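Local coordinates for protein Dhd127_a (Synthetic construct, PDB 6DLM) that forms one half of a computationally designed heterodimer, a helical hairpin that pairs with a separate partner chain in a coiled-coil assembly, at residues Lys9-Leu14 with Arg61-Thr66; Glu23-Glu28 with Asp51-Leu56. One frame throughout, in Å; residues are numbered along the deposited sequence. Where two conformers were deposited one is given.

Interaction 1 of 2, residues Lys9-Leu14 with Arg61-Thr66; sequences KELADL and REVRET
An antiparallel helical hairpin brings Leu-11 and Leu-14 of helix 3-37 against Val-63 and Thr-66 of helix 44-73. The local axes come within 10.2 Å and their N-to-C directions differ by 163°. Two steps fix the register: Leu-11 pairs with Thr-66 and Leu-14 with Val-63 as nearest CA atoms, both 6.6 Å apart. Leu-14 buries the largest area here. Its CB meets Val-63 CG2 at 4.1 Å, while its CD1 crosses to the Thr-66 hydroxyl, 3.3 Å from OG1, and also touches the CG methylene of Glu-62. Leu-11 approaches Val-63 at about a right angle, with its CD1 4.1 Å from Val-63 CG1; the same methyl and Leu-11 CB both lie 4.0 Å from Thr-66 CG2. Thr-66 thus presents two different surfaces. With OG1 beside its backbone N (chi1 -56°) and CG2 anti to that nitrogen, the methyl goes to Leu-11, and the hydroxyl can turn back to its own helix. There it donates to Glu-62 O at 3.0 Å, from 35° above the carbonyl plane. The backbone N of Thr-66 reaches this oxygen from the opposite face, so two donors grip it. On the polar side a water lies within bonding distance of three acceptors, Thr-66 OG1 (2.7 Å), Glu-10 OE1 and Glu-62 OE2, which must share its two hydrogens. On the partner chain Dhd127_b, Gln-15 packs on Leu-11 and Leu-19 on Val-63, placing these residues beside the dimer interface. Across these two segments the direct contacts are mainly van der Waals, and the polar link runs through the water; this bridge probably eases the like charges of Glu-10 and Glu-62, whose charged atoms are not in contact, and the Thr-66 hydroxyl can also accept from it.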
# COMPACT_ATOMS: atom_id res chain seq x y z
N LYS A 9 -9.92 -14.33 -7.30
CA LYS A 9 -10.66 -13.80 -6.18
C LYS A 9 -9.74 -13.55 -4.95
O LYS A 9 -9.89 -12.55 -4.28
CB LYS A 9 -11.85 -14.70 -5.83
CG LYS A 9 -12.97 -14.62 -6.86
CD LYS A 9 -14.01 -15.69 -6.62
CE LYS A 9 -15.34 -15.33 -7.25
NZ LYS A 9 -15.15 -14.71 -8.58
N GLU A 10 -8.81 -14.46 -4.66
CA GLU A 10 -7.87 -14.26 -3.57
C GLU A 10 -7.03 -13.02 -3.84
O GLU A 10 -6.78 -12.24 -2.93
CB GLU A 10 -6.98 -15.49 -3.39
CG GLU A 10 -5.93 -15.34 -2.30
CD GLU A 10 -5.32 -16.66 -1.83
OE1 GLU A 10 -4.18 -16.63 -1.34
OE2 GLU A 10 -5.98 -17.70 -1.95
N LEU A 11 -6.61 -12.82 -5.08
CA LEU A 11 -5.84 -11.65 -5.41
C LEU A 11 -6.66 -10.37 -5.15
O LEU A 11 -6.15 -9.43 -4.65
CB LEU A 11 -5.40 -11.70 -6.87
CG LEU A 11 -4.56 -10.55 -7.36
CD1 LEU A 11 -3.35 -10.34 -6.47
CD2 LEU A 11 -4.13 -10.76 -8.79
N ALA A 12 -7.93 -10.40 -5.50
CA ALA A 12 -8.79 -9.26 -5.20
C ALA A 12 -8.88 -9.05 -3.67
O ALA A 12 -8.81 -7.92 -3.21
CB ALA A 12 -10.17 -9.46 -5.78
N ASP A 13 -8.99 -10.13 -2.91
CA ASP A 13 -9.04 -10.00 -1.46
C ASP A 13 -7.76 -9.36 -0.92
O ASP A 13 -7.83 -8.44 -0.12
CB ASP A 13 -9.16 -11.38 -0.82
CG ASP A 13 -10.55 -11.98 -0.93
OD1 ASP A 13 -11.49 -11.28 -1.30
OD2 ASP A 13 -10.66 -13.17 -0.61
N LEU A 14 -6.61 -9.84 -1.36
CA LEU A 14 -5.33 -9.28 -0.94
C LEU A 14 -5.15 -7.82 -1.36
O LEU A 14 -4.65 -7.02 -0.59
CB LEU A 14 -4.17 -10.11 -1.49
CG LEU A 14 -4.14 -11.58 -1.08
CD1 LEU A 14 -3.01 -12.30 -1.79
CD2 LEU A 14 -4.00 -11.72 0.42
N ARG A 61 4.65 -8.64 -0.49
CA ARG A 61 5.33 -9.87 -0.88
C ARG A 61 4.33 -10.97 -1.24
O ARG A 61 4.49 -11.63 -2.25
CB ARG A 61 6.26 -10.36 0.23
CG ARG A 61 7.52 -9.53 0.38
CD ARG A 61 8.53 -10.22 1.29
NE ARG A 61 8.12 -10.20 2.69
CZ ARG A 61 8.44 -9.23 3.55
NH1 ARG A 61 9.17 -8.21 3.14
NH2 ARG A 61 8.03 -9.30 4.80
N GLU A 62 3.28 -11.16 -0.43
CA GLU A 62 2.28 -12.17 -0.75
C GLU A 62 1.55 -11.87 -2.07
O GLU A 62 1.21 -12.80 -2.80
CB GLU A 62 1.29 -12.38 0.39
CG GLU A 62 0.33 -13.54 0.15
CD GLU A 62 1.01 -14.85 -0.19
OE1 GLU A 62 2.13 -15.10 0.30
OE2 GLU A 62 0.43 -15.65 -0.94
N VAL A 63 1.30 -10.60 -2.37
CA VAL A 63 0.62 -10.25 -3.60
C VAL A 63 1.48 -10.71 -4.76
O VAL A 63 0.99 -11.23 -5.74
CB VAL A 63 0.37 -8.74 -3.70
CG1 VAL A 63 -0.06 -8.38 -5.11
CG2 VAL A 63 -0.67 -8.31 -2.68
N ARG A 64 2.78 -10.49 -4.66
CA ARG A 64 3.69 -10.91 -5.72
C ARG A 64 3.70 -12.44 -5.86
O ARG A 64 3.85 -12.95 -6.96
CB ARG A 64 5.08 -10.32 -5.50
CG ARG A 64 5.08 -8.80 -5.63
CD ARG A 64 6.48 -8.21 -5.72
NE ARG A 64 6.50 -6.97 -6.50
CZ ARG A 64 6.69 -5.77 -5.97
NH1 ARG A 64 6.86 -5.65 -4.67
NH2 ARG A 64 6.69 -4.70 -6.73
N GLU A 65 3.66 -13.14 -4.74
CA GLU A 65 3.63 -14.60 -4.78
C GLU A 65 2.34 -15.04 -5.48
O GLU A 65 2.37 -15.97 -6.26
CB GLU A 65 3.69 -15.20 -3.38
CG GLU A 65 5.01 -14.97 -2.67
CD GLU A 65 6.14 -15.81 -3.20
OE1 GLU A 65 5.91 -16.71 -4.02
OE2 GLU A 65 7.29 -15.56 -2.79
N THR A 66 1.25 -14.36 -5.20
CA THR A 66 -0.01 -14.68 -5.86
C THR A 66 0.10 -14.46 -7.38
O THR A 66 -0.40 -15.26 -8.16
CB THR A 66 -1.16 -13.86 -5.26
OG1 THR A 66 -1.23 -14.09 -3.86
CG2 THR A 66 -2.47 -14.25 -5.90
O HOH W 1 -1.74 -16.49 -2.63

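Interaction 2 of 2, residues Glu23-Glu28 with Asp51-Leu56; sequences ERLVRE and DLHREL
Leu-52 and Leu-25 bury nearly equal areas against each other's segments, 95 and 90 Å², and their side chains slide past one another in opposite directions. Leu-52 CD2 comes to 3.6 Å from Leu-25 CA and packs against Leu-25 CB as well, so one methyl reaches the opposing backbone. The other methyl, CD1, sits over the centre of the Arg-24 guanidinium, 4.0 Å above its plane. That flat group is held from its edge: Arg-24 NE donates to Glu-28 OE2 at 2.9 Å with an N-H...O angle of 164°. The oxygen lies almost in the guanidinium plane, although NE approaches OE2 from 40° above the carboxylate plane. This intrahelical salt bridge, one turn long, restrains how the guanidinium is turned over Leu-52, and Glu-28 OE1 also touches Leu-52 CD2.

The segments belong to the two arms of an antiparallel helical hairpin, their local axes 10.4 Å apart, and Leu-25 and Leu-52 form the closest CA pair. Leu-21 of helix 3-37 extends the packing around Leu-52, while Leu-49 of helix 44-73 touches Leu-25.

With its CG anti to the backbone N (chi1 170°), Leu-25 sets CD2 between His-53 and Leu-56, with CD1 toward Leu-52 CD2 and the imidazole NE2. CD2 makes a CH-pi contact over one face of the imidazole, 4.1 Å from the ring centroid and offset toward the rim on the NE2 side. The same methyl presses on Leu-56 CD1 at 3.5 Å, tighter than ordinary carbon packing. From the partner chain Dhd127_b, Lys-30 packs on His-53, Gln-29 on Leu-25 and Leu-26 on Leu-56, carrying this leucine cluster into the intermolecular interface.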
# COMPACT_ATOMS: atom_id res chain seq x y z
N GLU A 23 -4.18 3.01 3.51
CA GLU A 23 -4.99 4.15 3.92
C GLU A 23 -4.87 4.37 5.44
O GLU A 23 -4.80 5.50 5.89
CB GLU A 23 -6.46 3.98 3.50
CG GLU A 23 -6.64 3.93 1.99
CD GLU A 23 -8.05 3.55 1.56
OE1 GLU A 23 -8.55 4.15 0.60
OE2 GLU A 23 -8.65 2.65 2.17
N ARG A 24 -4.82 3.28 6.20
CA ARG A 24 -4.64 3.38 7.64
C ARG A 24 -3.27 3.99 7.99
O ARG A 24 -3.19 4.86 8.83
CB ARG A 24 -4.75 2.00 8.27
CG ARG A 24 -4.53 1.98 9.77
CD ARG A 24 -4.80 0.59 10.32
NE ARG A 24 -3.99 0.30 11.48
CZ ARG A 24 -3.70 -0.93 11.88
NH1 ARG A 24 -4.15 -1.97 11.21
NH2 ARG A 24 -2.96 -1.11 12.96
N LEU A 25 -2.21 3.55 7.32
CA LEU A 25 -0.90 4.11 7.56
C LEU A 25 -0.84 5.61 7.24
O LEU A 25 -0.28 6.37 8.02
CB LEU A 25 0.13 3.37 6.71
CG LEU A 25 1.53 3.98 6.65
CD1 LEU A 25 2.13 4.09 8.03
CD2 LEU A 25 2.43 3.16 5.74
N VAL A 26 -1.44 6.04 6.14
CA VAL A 26 -1.42 7.46 5.81
C VAL A 26 -2.12 8.26 6.90
O VAL A 26 -1.69 9.34 7.24
CB VAL A 26 -2.01 7.72 4.43
CG1 VAL A 26 -2.08 9.20 4.15
CG2 VAL A 26 -1.16 7.01 3.39
N ARG A 27 -3.25 7.77 7.39
CA ARG A 27 -3.97 8.47 8.44
C ARG A 27 -3.19 8.49 9.76
O ARG A 27 -3.07 9.51 10.36
CB ARG A 27 -5.36 7.87 8.69
CG ARG A 27 -6.31 7.89 7.52
CD ARG A 27 -7.74 7.49 7.94
NE ARG A 27 -7.63 6.60 9.07
CZ ARG A 27 -7.72 5.29 9.02
NH1 ARG A 27 -8.03 4.66 7.90
NH2 ARG A 27 -7.52 4.61 10.14
N GLU A 28 -2.67 7.35 10.16
CA GLU A 28 -1.91 7.28 11.40
C GLU A 28 -0.64 8.14 11.35
O GLU A 28 -0.33 8.82 12.31
CB GLU A 28 -1.57 5.85 11.74
CG GLU A 28 -2.81 5.02 12.04
CD GLU A 28 -2.48 3.73 12.78
OE1 GLU A 28 -1.37 3.62 13.32
OE2 GLU A 28 -3.35 2.84 12.82
N ASP A 51 5.44 -1.13 12.82
CA ASP A 51 4.72 -2.38 12.71
C ASP A 51 3.86 -2.38 11.44
O ASP A 51 3.85 -3.35 10.71
CB ASP A 51 3.82 -2.58 13.93
CG ASP A 51 4.59 -2.96 15.18
OD1 ASP A 51 5.79 -3.22 15.10
OD2 ASP A 51 3.96 -3.00 16.26
N LEU A 52 3.18 -1.27 11.19
CA LEU A 52 2.35 -1.14 10.00
C LEU A 52 3.19 -1.27 8.72
O LEU A 52 2.80 -1.95 7.79
CB LEU A 52 1.65 0.21 10.04
CG LEU A 52 0.32 0.41 9.33
CD1 LEU A 52 -0.57 -0.83 9.34
CD2 LEU A 52 -0.40 1.56 10.02
N HIS A 53 4.36 -0.63 8.67
CA HIS A 53 5.22 -0.78 7.52
C HIS A 53 5.61 -2.25 7.33
O HIS A 53 5.55 -2.75 6.22
CB HIS A 53 6.50 0.02 7.74
CG HIS A 53 6.40 1.44 7.30
ND1 HIS A 53 6.78 1.84 6.04
CD2 HIS A 53 5.98 2.54 7.95
CE1 HIS A 53 6.58 3.14 5.93
NE2 HIS A 53 6.10 3.59 7.07
N ARG A 54 5.93 -2.94 8.42
CA ARG A 54 6.34 -4.34 8.36
C ARG A 54 5.22 -5.19 7.79
O ARG A 54 5.42 -5.98 6.89
CB ARG A 54 6.65 -4.83 9.78
CG ARG A 54 7.54 -6.06 9.83
CD ARG A 54 7.56 -6.76 11.20
NE ARG A 54 7.50 -5.85 12.34
CZ ARG A 54 8.38 -4.88 12.58
NH1 ARG A 54 8.23 -4.11 13.64
NH2 ARG A 54 9.39 -4.69 11.75
N GLU A 55 4.01 -4.94 8.26
CA GLU A 55 2.85 -5.67 7.77
C GLU A 55 2.58 -5.36 6.29
O GLU A 55 2.18 -6.24 5.54
CB GLU A 55 1.64 -5.39 8.64
CG GLU A 55 1.85 -5.84 10.08
CD GLU A 55 2.16 -7.33 10.18
OE1 GLU A 55 1.36 -8.12 9.66
OE2 GLU A 55 3.19 -7.71 10.77
N LEU A 56 2.75 -4.11 5.89
CA LEU A 56 2.54 -3.72 4.50
C LEU A 56 3.55 -4.39 3.56
O LEU A 56 3.20 -4.87 2.50
CB LEU A 56 2.59 -2.21 4.37
CG LEU A 56 1.27 -1.55 4.73
CD1 LEU A 56 1.45 -0.10 5.13
CD2 LEU A 56 0.31 -1.69 3.57

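Interactions 1 and 2 are two separate levels of one hairpin: both join helix 3-37 to helix 44-73, and interaction 2 is nested inside the chain segment closed by interaction 1. Their centres lie 18 Å apart; their nearest atoms are about 5 Å apart and do not touch. Leu-18 connects them, packing on Val-63 of interaction 1 and Leu-56 of interaction 2. The local angles of 163° and 161° show nearly the same antiparallel geometry at both levels. Their chemistry differs, with a water bridging the helices in interaction 1 and an Arg-Glu salt bridge flanking the leucines in interaction 2. Dhd127_b packs against both.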